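Local coordinates for protein COMPASS component SPP1 (Saccharomyces cerevisiae S288c, PDB 6J2P) that recognises methylated histone H3 tails through its PHD finger as a component of the Set1C/COMPASS histone methyltransferase complex, at residues 40-45 and 66-72; 96-101 and 110-116. All coordinates share one frame; numbering follows the deposited sequence.

Contact 1 of 2, residues 40-45 and 66-72; sequences VGCDGC and SFYCPYC. With ZN (zinc ion), chain I.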
# COMPACT_ATOMS: atom_id res chain seq x y z
N VAL A 40 -5.70 0.80 -2.72
CA VAL A 40 -4.69 1.84 -2.50
C VAL A 40 -4.92 2.95 -3.52
O VAL A 40 -5.37 2.71 -4.64
CB VAL A 40 -3.24 1.33 -2.63
CG1 VAL A 40 -2.28 2.28 -1.90
CG2 VAL A 40 -3.10 -0.07 -2.12
N GLY A 41 -4.58 4.17 -3.12
CA GLY A 41 -4.56 5.30 -4.03
C GLY A 41 -3.15 5.54 -4.51
O GLY A 41 -2.21 5.63 -3.71
N CYS A 42 -2.99 5.63 -5.83
CA CYS A 42 -1.69 5.92 -6.41
C CYS A 42 -1.28 7.36 -6.09
O CYS A 42 -2.12 8.24 -5.89
CB CYS A 42 -1.70 5.69 -7.92
SG CYS A 42 -0.06 5.80 -8.69
N ASP A 43 0.03 7.59 -6.04
CA ASP A 43 0.55 8.92 -5.76
C ASP A 43 0.99 9.66 -7.01
O ASP A 43 1.11 10.89 -6.97
CB ASP A 43 1.72 8.83 -4.77
CG ASP A 43 1.26 8.56 -3.35
OD1 ASP A 43 0.26 9.17 -2.92
OD2 ASP A 43 1.90 7.74 -2.65
N GLY A 44 1.22 8.97 -8.12
CA GLY A 44 1.48 9.63 -9.38
C GLY A 44 0.20 10.24 -9.93
O GLY A 44 0.01 11.46 -9.89
N CYS A 45 -0.68 9.39 -10.45
CA CYS A 45 -2.04 9.80 -10.76
C CYS A 45 -2.88 9.71 -9.48
O CYS A 45 -2.40 9.29 -8.42
CB CYS A 45 -2.62 8.94 -11.88
SG CYS A 45 -2.84 7.19 -11.44
N SER A 66 4.30 4.60 0.33
CA SER A 66 3.77 5.31 -0.82
C SER A 66 3.66 4.33 -1.97
O SER A 66 4.62 3.62 -2.29
CB SER A 66 4.66 6.50 -1.21
OG SER A 66 6.01 6.09 -1.38
N PHE A 67 2.49 4.28 -2.60
CA PHE A 67 2.22 3.33 -3.67
C PHE A 67 2.24 4.04 -5.02
O PHE A 67 1.78 5.18 -5.15
CB PHE A 67 0.87 2.64 -3.46
CG PHE A 67 0.44 1.80 -4.62
CD1 PHE A 67 1.02 0.56 -4.85
CD2 PHE A 67 -0.54 2.24 -5.49
CE1 PHE A 67 0.62 -0.22 -5.93
CE2 PHE A 67 -0.94 1.47 -6.57
CZ PHE A 67 -0.36 0.24 -6.78
N TYR A 68 2.78 3.35 -6.02
CA TYR A 68 2.81 3.83 -7.39
C TYR A 68 2.35 2.71 -8.31
O TYR A 68 2.96 1.63 -8.32
CB TYR A 68 4.20 4.33 -7.78
CG TYR A 68 4.54 5.67 -7.17
CD1 TYR A 68 3.98 6.84 -7.66
CD2 TYR A 68 5.42 5.77 -6.10
CE1 TYR A 68 4.28 8.07 -7.10
CE2 TYR A 68 5.73 6.99 -5.53
CZ TYR A 68 5.16 8.14 -6.04
OH TYR A 68 5.46 9.36 -5.48
N CYS A 69 1.28 2.95 -9.06
CA CYS A 69 0.69 1.92 -9.90
C CYS A 69 1.66 1.52 -11.01
O CYS A 69 2.61 2.24 -11.30
CB CYS A 69 -0.63 2.42 -10.48
SG CYS A 69 -0.49 3.61 -11.83
N PRO A 70 1.45 0.35 -11.63
CA PRO A 70 2.36 -0.08 -12.69
C PRO A 70 2.47 0.90 -13.84
O PRO A 70 3.54 1.01 -14.45
CB PRO A 70 1.76 -1.42 -13.16
CG PRO A 70 0.36 -1.43 -12.62
CD PRO A 70 0.44 -0.68 -11.33
N TYR A 71 1.40 1.63 -14.15
CA TYR A 71 1.45 2.59 -15.25
C TYR A 71 2.18 3.87 -14.88
O TYR A 71 2.68 4.57 -15.78
CB TYR A 71 0.03 2.91 -15.73
CG TYR A 71 -0.65 1.75 -16.42
CD1 TYR A 71 0.03 0.98 -17.36
CD2 TYR A 71 -1.96 1.41 -16.12
CE1 TYR A 71 -0.59 -0.08 -17.99
CE2 TYR A 71 -2.59 0.35 -16.75
CZ TYR A 71 -1.89 -0.40 -17.68
OH TYR A 71 -2.51 -1.45 -18.31
N CYS A 72 2.26 4.21 -13.59
CA CYS A 72 3.04 5.37 -13.17
C CYS A 72 4.52 5.04 -13.04
O CYS A 72 5.37 5.89 -13.31
CB CYS A 72 2.50 5.92 -11.85
SG CYS A 72 1.00 6.92 -12.04
ZN ZN I . -0.86 5.96 -10.95
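C42 and Y68 bring the two backbones together, their CA atoms 5.1 Å apart, just where 40-45 leaves the short strand 39-41 and turns. Two regular bonds and one weak one cross: D43 N donates to F67 O at 3.1 Å, C69 N gives C42 SG a nearly straight bond of 3.2 Å (171°), and C45 N binds C72 SG weakly. G44 N adds a weak bond to C42 SG within the turn, and together these N-H groups probably help to stabilise the negative charge on the two sulfurs. C42 SG lies anti to its backbone N (chi1 -172°), which carries it across to the metal, 2.4 Å from the zinc. F67 lays CB against V40 CG1 at 3.5 Å and turns its ring edge to C42 CA. Y68 lies alongside the turn with G44 CA at its ring edge, its CE1 3.5 Å from D43 CB and 3.3 Å from G44 N. The D43 carboxylate passes S66 and forms a salt bridge with a basic side chain of the bound peptide. With C45, C69 and C72 the site has four cysteines; the C42-C45 and C69-C72 pairs build the second zinc site of the cross-brace topology of a PHD finger.

Contact 2 of 2, residues 96-101 and 110-116; sequences CRISDC and KYCSEEH. With ZN (zinc ion), chain J.
C96 and C112 lie side by side at the third zinc, C96 CB 4.0 Å from C112 CB. From C96 CB, which is 3.7 Å from C112 N, the C96 side chain extends with SG anti to the backbone N (chi1 168°), which aims the sulfur at the metal. C96 SG ends 2.5 Å from the zinc. It also accepts a fairly straight bond from I98 N within its own loop and a weak one from C112 N, contacts that probably steady its negative charge. The same sulfur lies at the edge of the Y111 ring, near its plane, a sulfur-aromatic contact with CD1 the nearest ring atom; I98 CG1 approaches that edge as well.

H116 supplies the nitrogen ligand through ND1, modelled 2.6 Å from the zinc. Its ring is bordered on one face by C112 SG, which stands 4.0 Å above the plane and offset toward the rim, while C101 SG lies obliquely, 3.8 Å from H116 CE1. I98 packs against the ring too, with CG1 3.8 Å from H116 ND1. Next along the chain from C96, R97 N donates to K110 O at 3.3 Å (169°), and the aliphatic start of R97 crosses that of K110, CG to CB. The K110 ammonium forms a salt bridge with E119, although the R97 guanidinium, of like charge, is not far off.

Neither loop has regular helix or strand here, consistent with a fold organised largely round the metal. C96, C101, C112 and H116 are the zinc ligands of the unconventional C3H finger of this protein, with spacing C-X(4)-C-X(10)-C-X(3)-H, which is needed for overall structural stability.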
# COMPACT_ATOMS: atom_id res chain seq x y z
N CYS A 96 6.98 -4.81 11.83
CA CYS A 96 7.37 -5.22 13.17
C CYS A 96 7.95 -6.63 13.15
O CYS A 96 7.40 -7.53 12.53
CB CYS A 96 6.16 -5.16 14.11
SG CYS A 96 6.40 -5.95 15.72
N ARG A 97 9.08 -6.80 13.84
CA ARG A 97 9.85 -8.04 13.75
C ARG A 97 9.18 -9.21 14.45
O ARG A 97 9.68 -10.34 14.33
CB ARG A 97 11.26 -7.81 14.30
CG ARG A 97 11.94 -6.55 13.75
CD ARG A 97 13.30 -6.87 13.15
NE ARG A 97 14.10 -7.70 14.04
CZ ARG A 97 15.14 -8.45 13.66
NH1 ARG A 97 15.50 -8.48 12.39
NH2 ARG A 97 15.81 -9.17 14.54
N ILE A 98 8.10 -8.99 15.19
CA ILE A 98 7.28 -10.10 15.67
C ILE A 98 6.63 -10.77 14.46
O ILE A 98 5.93 -10.12 13.67
CB ILE A 98 6.22 -9.62 16.67
CG1 ILE A 98 6.90 -8.94 17.86
CG2 ILE A 98 5.36 -10.79 17.15
CD1 ILE A 98 7.82 -9.84 18.64
N SER A 99 6.87 -12.08 14.31
CA SER A 99 6.40 -12.78 13.11
C SER A 99 4.88 -12.74 12.98
O SER A 99 4.35 -12.83 11.87
CB SER A 99 6.89 -14.23 13.13
OG SER A 99 6.53 -14.89 14.33
N ASP A 100 4.16 -12.60 14.10
CA ASP A 100 2.71 -12.52 14.05
C ASP A 100 2.24 -11.16 13.53
O ASP A 100 1.28 -11.09 12.74
CB ASP A 100 2.12 -12.78 15.43
CG ASP A 100 1.82 -14.24 15.67
OD1 ASP A 100 0.73 -14.55 16.19
OD2 ASP A 100 2.68 -15.08 15.34
N CYS A 101 2.89 -10.08 13.95
CA CYS A 101 2.41 -8.74 13.64
C CYS A 101 2.68 -8.38 12.19
O CYS A 101 3.69 -8.79 11.61
CB CYS A 101 3.08 -7.73 14.57
SG CYS A 101 2.09 -6.25 14.89
N LYS A 110 12.23 -1.33 16.43
CA LYS A 110 11.94 -2.45 15.54
C LYS A 110 10.60 -3.10 15.84
O LYS A 110 10.36 -4.23 15.41
CB LYS A 110 13.07 -3.48 15.63
CG LYS A 110 13.67 -3.62 17.01
CD LYS A 110 14.87 -4.56 16.99
CE LYS A 110 15.60 -4.56 18.33
NZ LYS A 110 16.88 -5.33 18.28
N TYR A 111 9.71 -2.40 16.54
CA TYR A 111 8.40 -2.92 16.90
C TYR A 111 7.33 -1.88 16.62
O TYR A 111 7.61 -0.68 16.54
CB TYR A 111 8.35 -3.33 18.38
CG TYR A 111 9.46 -4.26 18.77
CD1 TYR A 111 9.38 -5.62 18.51
CD2 TYR A 111 10.61 -3.78 19.38
CE1 TYR A 111 10.40 -6.47 18.86
CE2 TYR A 111 11.64 -4.63 19.74
CZ TYR A 111 11.53 -5.97 19.47
OH TYR A 111 12.55 -6.83 19.82
N CYS A 112 6.10 -2.35 16.47
CA CYS A 112 4.99 -1.46 16.15
C CYS A 112 4.55 -0.63 17.35
O CYS A 112 3.98 0.45 17.16
CB CYS A 112 3.80 -2.27 15.61
SG CYS A 112 3.11 -3.47 16.78
N SER A 113 4.80 -1.10 18.57
CA SER A 113 4.43 -0.37 19.77
C SER A 113 5.24 -0.92 20.94
O SER A 113 6.10 -1.79 20.77
CB SER A 113 2.92 -0.47 20.04
OG SER A 113 2.54 0.36 21.12
N GLU A 114 4.96 -0.40 22.14
CA GLU A 114 5.61 -0.92 23.34
C GLU A 114 5.05 -2.28 23.73
O GLU A 114 5.77 -3.11 24.30
CB GLU A 114 5.47 0.08 24.49
CG GLU A 114 6.02 -0.40 25.82
CD GLU A 114 7.43 -0.95 25.71
OE1 GLU A 114 8.29 -0.28 25.11
OE2 GLU A 114 7.68 -2.06 26.23
N GLU A 115 3.78 -2.54 23.41
CA GLU A 115 3.14 -3.81 23.74
C GLU A 115 3.79 -5.00 23.04
O GLU A 115 3.51 -6.15 23.41
CB GLU A 115 1.65 -3.76 23.39
CG GLU A 115 0.93 -2.54 23.94
CD GLU A 115 0.66 -1.48 22.88
OE1 GLU A 115 0.32 -1.85 21.73
OE2 GLU A 115 0.79 -0.27 23.19
N HIS A 116 4.65 -4.77 22.04
CA HIS A 116 5.36 -5.84 21.35
C HIS A 116 6.87 -5.76 21.51
O HIS A 116 7.58 -6.56 20.91
CB HIS A 116 5.01 -5.83 19.86
CG HIS A 116 3.73 -6.54 19.52
ND1 HIS A 116 3.57 -7.28 18.37
CD2 HIS A 116 2.56 -6.63 20.19
CE1 HIS A 116 2.35 -7.79 18.34
NE2 HIS A 116 1.72 -7.41 19.43
ZN ZN J . 3.96 -5.63 16.37

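How the contacts relate
Both contacts join two pieces of chain through a zinc ion, yet they share no element: contact 1 closes before contact 2 opens, and their centres lie about 28 Å apart on opposite sides of the chain's centre. Contact 1 is the more central, its centre about 9 Å from that of the chain against about 19 Å, and six of its eleven touching residues are buried, compared with three of eight in contact 2. Its metal has four sulfur ligands beside an aromatic and aliphatic layer that touches strand 48-50 and helix 51-54, and contact 1 also binds the histone peptide. Contact 2 replaces one sulfur with a histidine nitrogen and lies away from the sites of the PHD finger, in the C-terminal C3H finger.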